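Local coordinates for protein MamA (Candidatus Magnetobacterium bavaricum, PDB 3VTX) that is a tetratricopeptide-repeat (TPR) protein, built from successive helix pairs of the kind that commonly serve as a scaffold for protein-protein interaction, at residues R16-K29 with T41-G53. Numbering follows the deposited sequence. Where two conformers were deposited one is given.
Sequences RTKGDFDGAIRAYK and TLLKLGKTYMDIG
R16 and D51 form a salt bridge in which NE and NH1 of R16 both donate to D51 OD2 from one edge of the guanidinium: NE lies 3.0 Å and NH1 2.9 Å from D51 OD2, which sits within 2° of the guanidinium plane. With CG anti to the backbone N (chi1 -173°) and the chain extended to NE, R16 runs past T48 to reach this carboxylate. Two CH-pi contacts follow. CD1 of I25 lies over a face of Y49, 4.0 Å from its centroid, and K44 CB similarly covers a face of Y28. Segments 21-29 and 41-51 of helices 21-34 and 39-51, which follow one another in a TPR-family region, run nearly antiparallel (158°), their axes 9.8 Å apart at closest approach. Two side chains pack as knobs into holes. Y28 fits among T41, K44, L45 and T48, its OH hydrogen-bonded to D13 of helix 5-18; T48 in turn fits among A24, I25 and Y28, with R16 of helix 5-18 completing the hole. T48 OG1 donates to K44 O one turn back in its own helix (2.8 Å), and T48 CG2 meets F21 CD1 and I25 CG1, each at 3.8 Å. At the periphery K29 NZ makes a weak hydrogen bond to Y49 OH, 3.3 Å away.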
loop_
_atom_site.group_PDB
_atom_site.type_symbol
_atom_site.label_atom_id
_atom_site.label_comp_id
_atom_site.label_asym_id
_atom_site.label_seq_id
_atom_site.Cartn_x
_atom_site.Cartn_y
_atom_site.Cartn_z
ATOM N N ARG A 16 -0.131 -18.879 -9.803
ATOM C CA ARG A 16 -0.622 -17.662 -9.309
ATOM C C ARG A 16 -1.467 -16.924 -10.421
ATOM O O ARG A 16 -2.594 -16.452 -10.195
ATOM C CB ARG A 16 0.553 -16.803 -8.842
ATOM C CG ARG A 16 0.104 -15.531 -8.143
ATOM C CD ARG A 16 1.298 -14.721 -7.732
ATOM N NE ARG A 16 0.834 -13.458 -7.246
ATOM C CZ ARG A 16 1.534 -12.349 -7.248
ATOM N NH1 ARG A 16 0.960 -11.260 -6.815
ATOM N NH2 ARG A 16 2.766 -12.313 -7.749
ATOM N N THR A 17 -0.929 -16.909 -11.629
ATOM C CA THR A 17 -1.625 -16.184 -12.728
ATOM C C THR A 17 -3.042 -16.752 -12.966
ATOM O O THR A 17 -4.037 -16.007 -13.087
ATOM C CB THR A 17 -0.736 -16.220 -13.971
ATOM O OG1 THR A 17 0.406 -15.399 -13.693
ATOM C CG2 THR A 17 -1.474 -15.708 -15.207
ATOM N N LYS A 18 -3.116 -18.066 -12.869
ATOM C CA LYS A 18 -4.322 -18.882 -12.984
ATOM C C LYS A 18 -5.284 -18.815 -11.771
ATOM O O LYS A 18 -6.431 -19.262 -11.854
ATOM C CB LYS A 18 -3.786 -20.308 -13.229
ATOM C CG LYS A 18 -4.726 -21.430 -13.559
ATOM C CD LYS A 18 -3.917 -22.577 -14.180
ATOM C CE LYS A 18 -4.784 -23.792 -14.457
ATOM N NZ LYS A 18 -4.183 -24.666 -15.513
ATOM N N GLY A 19 -4.854 -18.235 -10.645
ATOM C CA GLY A 19 -5.764 -17.976 -9.524
ATOM C C GLY A 19 -5.697 -19.166 -8.541
ATOM O O GLY A 19 -6.464 -19.225 -7.585
ATOM N N ASP A 20 -4.814 -20.097 -8.817
ATOM C CA ASP A 20 -4.555 -21.277 -7.914
ATOM C C ASP A 20 -3.528 -20.866 -6.867
ATOM O O ASP A 20 -2.344 -21.194 -6.928
ATOM C CB ASP A 20 -4.103 -22.487 -8.700
ATOM C CG ASP A 20 -3.795 -23.700 -7.839
ATOM O OD1 ASP A 20 -4.102 -23.683 -6.600
ATOM O OD2 ASP A 20 -3.144 -24.639 -8.369
ATOM N N PHE A 21 -4.010 -20.074 -5.938
ATOM C CA PHE A 21 -3.140 -19.525 -4.957
ATOM C C PHE A 21 -2.522 -20.616 -4.011
ATOM O O PHE A 21 -1.363 -20.454 -3.623
ATOM C CB PHE A 21 -3.824 -18.434 -4.134
ATOM C CG PHE A 21 -4.239 -17.260 -4.959
ATOM C CD1 PHE A 21 -3.312 -16.428 -5.485
ATOM C CD2 PHE A 21 -5.571 -17.056 -5.277
ATOM C CE1 PHE A 21 -3.665 -15.369 -6.334
ATOM C CE2 PHE A 21 -5.944 -15.952 -6.087
ATOM C CZ PHE A 21 -4.977 -15.127 -6.601
ATOM N N ASP A 22 -3.302 -21.630 -3.630
ATOM C CA ASP A 22 -2.695 -22.747 -2.828
ATOM C C ASP A 22 -1.548 -23.423 -3.546
ATOM O O ASP A 22 -0.438 -23.625 -3.010
ATOM C CB ASP A 22 -3.764 -23.727 -2.428
ATOM C CG ASP A 22 -3.196 -24.816 -1.508
ATOM O OD1 ASP A 22 -3.077 -24.561 -0.278
ATOM O OD2 ASP A 22 -2.791 -25.855 -2.029
ATOM N N GLY A 23 -1.744 -23.740 -4.836
ATOM C CA GLY A 23 -0.630 -24.289 -5.633
ATOM C C GLY A 23 0.600 -23.394 -5.775
ATOM O O GLY A 23 1.723 -23.880 -5.726
ATOM N N ALA A 24 0.367 -22.107 -5.977
ATOM C CA ALA A 24 1.431 -21.121 -6.142
ATOM C C ALA A 24 2.214 -21.131 -4.846
ATOM O O ALA A 24 3.417 -21.175 -4.854
ATOM C CB ALA A 24 0.872 -19.748 -6.438
ATOM N N ILE A 25 1.543 -21.041 -3.675
ATOM C CA ILE A 25 2.220 -21.062 -2.384
ATOM C C ILE A 25 3.043 -22.345 -2.154
ATOM O O ILE A 25 4.163 -22.297 -1.665
ATOM C CB ILE A 25 1.166 -20.935 -1.276
ATOM C CG1 ILE A 25 0.658 -19.451 -1.238
ATOM C CG2 ILE A 25 1.771 -21.246 0.090
ATOM C CD1 ILE A 25 -0.671 -19.214 -0.508
ATOM N N ARG A 26 2.471 -23.483 -2.518
ATOM C CA ARG A 26 3.202 -24.747 -2.444
ATOM C C ARG A 26 4.502 -24.719 -3.229
ATOM O O ARG A 26 5.539 -25.146 -2.709
ATOM C CB ARG A 26 2.335 -25.945 -2.833
ATOM C CG ARG A 26 1.376 -26.255 -1.755
ATOM C CD ARG A 26 0.544 -27.539 -2.003
ATOM N NE ARG A 26 -0.591 -27.259 -2.846
ATOM C CZ ARG A 26 -0.735 -27.608 -4.104
ATOM N NH1 ARG A 26 -1.863 -27.302 -4.721
ATOM N NH2 ARG A 26 0.186 -28.319 -4.687
ATOM N N ALA A 27 4.444 -24.238 -4.451
ATOM C CA ALA A 27 5.618 -24.167 -5.273
ATOM C C ALA A 27 6.702 -23.206 -4.707
ATOM O O ALA A 27 7.876 -23.551 -4.617
ATOM C CB ALA A 27 5.225 -23.782 -6.705
ATOM N N TYR A 28 6.288 -22.046 -4.160
ATOM C CA TYR A 28 7.225 -21.092 -3.634
ATOM C C TYR A 28 7.831 -21.567 -2.345
ATOM O O TYR A 28 9.074 -21.415 -2.108
ATOM C CB TYR A 28 6.497 -19.755 -3.466
ATOM C CG TYR A 28 6.017 -19.021 -4.728
ATOM C CD1 TYR A 28 6.763 -18.975 -5.894
ATOM C CD2 TYR A 28 4.849 -18.279 -4.712
ATOM C CE1 TYR A 28 6.300 -18.329 -7.005
ATOM C CE2 TYR A 28 4.432 -17.556 -5.806
ATOM C CZ TYR A 28 5.177 -17.569 -6.942
ATOM O OH TYR A 28 4.743 -16.845 -7.996
ATOM N N LYS A 29 7.029 -22.285 -1.541
ATOM C CA LYS A 29 7.516 -22.875 -0.341
ATOM C C LYS A 29 8.588 -23.954 -0.649
ATOM O O LYS A 29 9.542 -24.123 0.155
ATOM C CB LYS A 29 6.438 -23.411 0.547
ATOM C CG LYS A 29 5.598 -22.345 1.305
ATOM C CD LYS A 29 4.525 -22.922 2.145
ATOM C CE LYS A 29 3.770 -21.910 2.947
ATOM N NZ LYS A 29 2.685 -22.595 3.703
ATOM N N THR A 41 11.701 -15.047 -4.555
ATOM C CA THR A 41 10.649 -15.964 -4.042
ATOM C C THR A 41 9.976 -15.474 -2.779
ATOM O O THR A 41 8.752 -15.568 -2.673
ATOM C CB THR A 41 11.150 -17.393 -3.927
ATOM O OG1 THR A 41 11.629 -17.746 -5.231
ATOM C CG2 THR A 41 9.968 -18.465 -3.559
ATOM N N LEU A 42 10.738 -14.930 -1.860
ATOM C CA LEU A 42 10.161 -14.350 -0.643
ATOM C C LEU A 42 9.175 -13.248 -0.980
ATOM O O LEU A 42 8.053 -13.233 -0.425
ATOM C CB LEU A 42 11.236 -13.868 0.318
ATOM C CG LEU A 42 11.957 -14.927 1.096
ATOM C CD1 LEU A 42 13.272 -14.370 1.759
ATOM C CD2 LEU A 42 11.091 -15.666 2.161
ATOM N N LEU A 43 9.494 -12.395 -1.944
ATOM C CA LEU A 43 8.607 -11.299 -2.312
ATOM C C LEU A 43 7.374 -11.853 -3.019
ATOM O O LEU A 43 6.278 -11.419 -2.793
ATOM C CB LEU A 43 9.341 -10.300 -3.212
ATOM C CG LEU A 43 8.502 -9.107 -3.588
ATOM C CD1 LEU A 43 7.921 -8.345 -2.370
ATOM C CD2 LEU A 43 9.411 -8.155 -4.466
ATOM N N LYS A 44 7.553 -12.822 -3.908
ATOM C CA LYS A 44 6.422 -13.408 -4.585
ATOM C C LYS A 44 5.500 -14.151 -3.633
ATOM O O LYS A 44 4.245 -13.996 -3.803
ATOM C CB LYS A 44 6.855 -14.377 -5.710
ATOM C CG LYS A 44 7.303 -13.641 -6.982
ATOM C CD LYS A 44 8.073 -14.620 -7.901
ATOM C CE LYS A 44 8.339 -13.928 -9.291
ATOM N NZ LYS A 44 8.913 -14.925 -10.197
ATOM N N LEU A 45 6.060 -14.877 -2.656
ATOM C CA LEU A 45 5.190 -15.590 -1.663
ATOM C C LEU A 45 4.423 -14.558 -0.834
ATOM O O LEU A 45 3.235 -14.682 -0.579
ATOM C CB LEU A 45 5.983 -16.553 -0.815
ATOM C CG LEU A 45 5.274 -17.349 0.260
ATOM C CD1 LEU A 45 4.126 -18.129 -0.420
ATOM C CD2 LEU A 45 6.226 -18.193 1.030
ATOM N N GLY A 46 5.113 -13.509 -0.414
ATOM C CA GLY A 46 4.445 -12.402 0.301
ATOM C C GLY A 46 3.301 -11.838 -0.518
ATOM O O GLY A 46 2.204 -11.633 -0.015
ATOM N N LYS A 47 3.563 -11.529 -1.790
ATOM C CA LYS A 47 2.521 -10.950 -2.634
ATOM C C LYS A 47 1.309 -11.883 -2.834
ATOM O O LYS A 47 0.166 -11.391 -2.956
ATOM C CB LYS A 47 3.090 -10.573 -3.972
ATOM C CG LYS A 47 3.992 -9.407 -4.006
ATOM C CD LYS A 47 4.548 -9.183 -5.389
ATOM C CE LYS A 47 5.336 -7.873 -5.430
ATOM N NZ LYS A 47 6.015 -7.651 -6.792
ATOM N N THR A 48 1.578 -13.189 -2.912
ATOM C CA THR A 48 0.535 -14.190 -3.077
ATOM C C THR A 48 -0.376 -14.197 -1.842
ATOM O O THR A 48 -1.579 -14.228 -1.999
ATOM C CB THR A 48 1.062 -15.544 -3.368
ATOM O OG1 THR A 48 1.941 -15.486 -4.516
ATOM C CG2 THR A 48 -0.062 -16.569 -3.612
ATOM N N TYR A 49 0.211 -14.155 -0.650
ATOM C CA TYR A 49 -0.587 -14.099 0.528
ATOM C C TYR A 49 -1.373 -12.786 0.575
ATOM O O TYR A 49 -2.481 -12.746 1.062
ATOM C CB TYR A 49 0.279 -14.331 1.790
ATOM C CG TYR A 49 0.539 -15.789 2.132
ATOM C CD1 TYR A 49 -0.531 -16.661 2.419
ATOM C CD2 TYR A 49 1.837 -16.279 2.233
ATOM C CE1 TYR A 49 -0.329 -17.940 2.853
ATOM C CE2 TYR A 49 2.060 -17.616 2.597
ATOM C CZ TYR A 49 0.970 -18.435 2.884
ATOM O OH TYR A 49 1.218 -19.716 3.285
ATOM N N MET A 50 -0.819 -11.677 0.088
ATOM C CA MET A 50 -1.584 -10.410 0.077
ATOM C C MET A 50 -2.764 -10.534 -0.880
ATOM O O MET A 50 -3.833 -10.034 -0.545
ATOM C CB MET A 50 -0.702 -9.225 -0.314
ATOM C CG MET A 50 0.394 -8.901 0.684
ATOM S SD MET A 50 -0.144 -8.478 2.333
ATOM C CE MET A 50 -0.797 -6.754 2.024
ATOM N N ASP A 51 -2.579 -11.226 -1.994
ATOM C CA ASP A 51 -3.625 -11.438 -3.010
ATOM C C ASP A 51 -4.862 -12.112 -2.412
ATOM O O ASP A 51 -6.013 -11.820 -2.781
ATOM C CB ASP A 51 -3.119 -12.273 -4.191
ATOM C CG ASP A 51 -2.244 -11.505 -5.199
ATOM O OD1 ASP A 51 -2.236 -10.258 -5.217
ATOM O OD2 ASP A 51 -1.574 -12.252 -5.962
ATOM N N ILE A 52 -4.638 -13.019 -1.472
ATOM C CA ILE A 52 -5.760 -13.686 -0.851
ATOM C C ILE A 52 -6.178 -13.180 0.515
ATOM O O ILE A 52 -7.041 -13.766 1.177
ATOM C CB ILE A 52 -5.540 -15.146 -0.874
ATOM C CG1 ILE A 52 -4.241 -15.463 -0.171
ATOM C CG2 ILE A 52 -5.486 -15.572 -2.358
ATOM C CD1 ILE A 52 -3.938 -16.805 -0.117
ATOM N N GLY A 53 -5.665 -12.031 0.896
ATOM C CA GLY A 53 -6.078 -11.307 2.034
ATOM C C GLY A 53 -5.549 -11.862 3.343
ATOM O O GLY A 53 -6.191 -11.796 4.329
#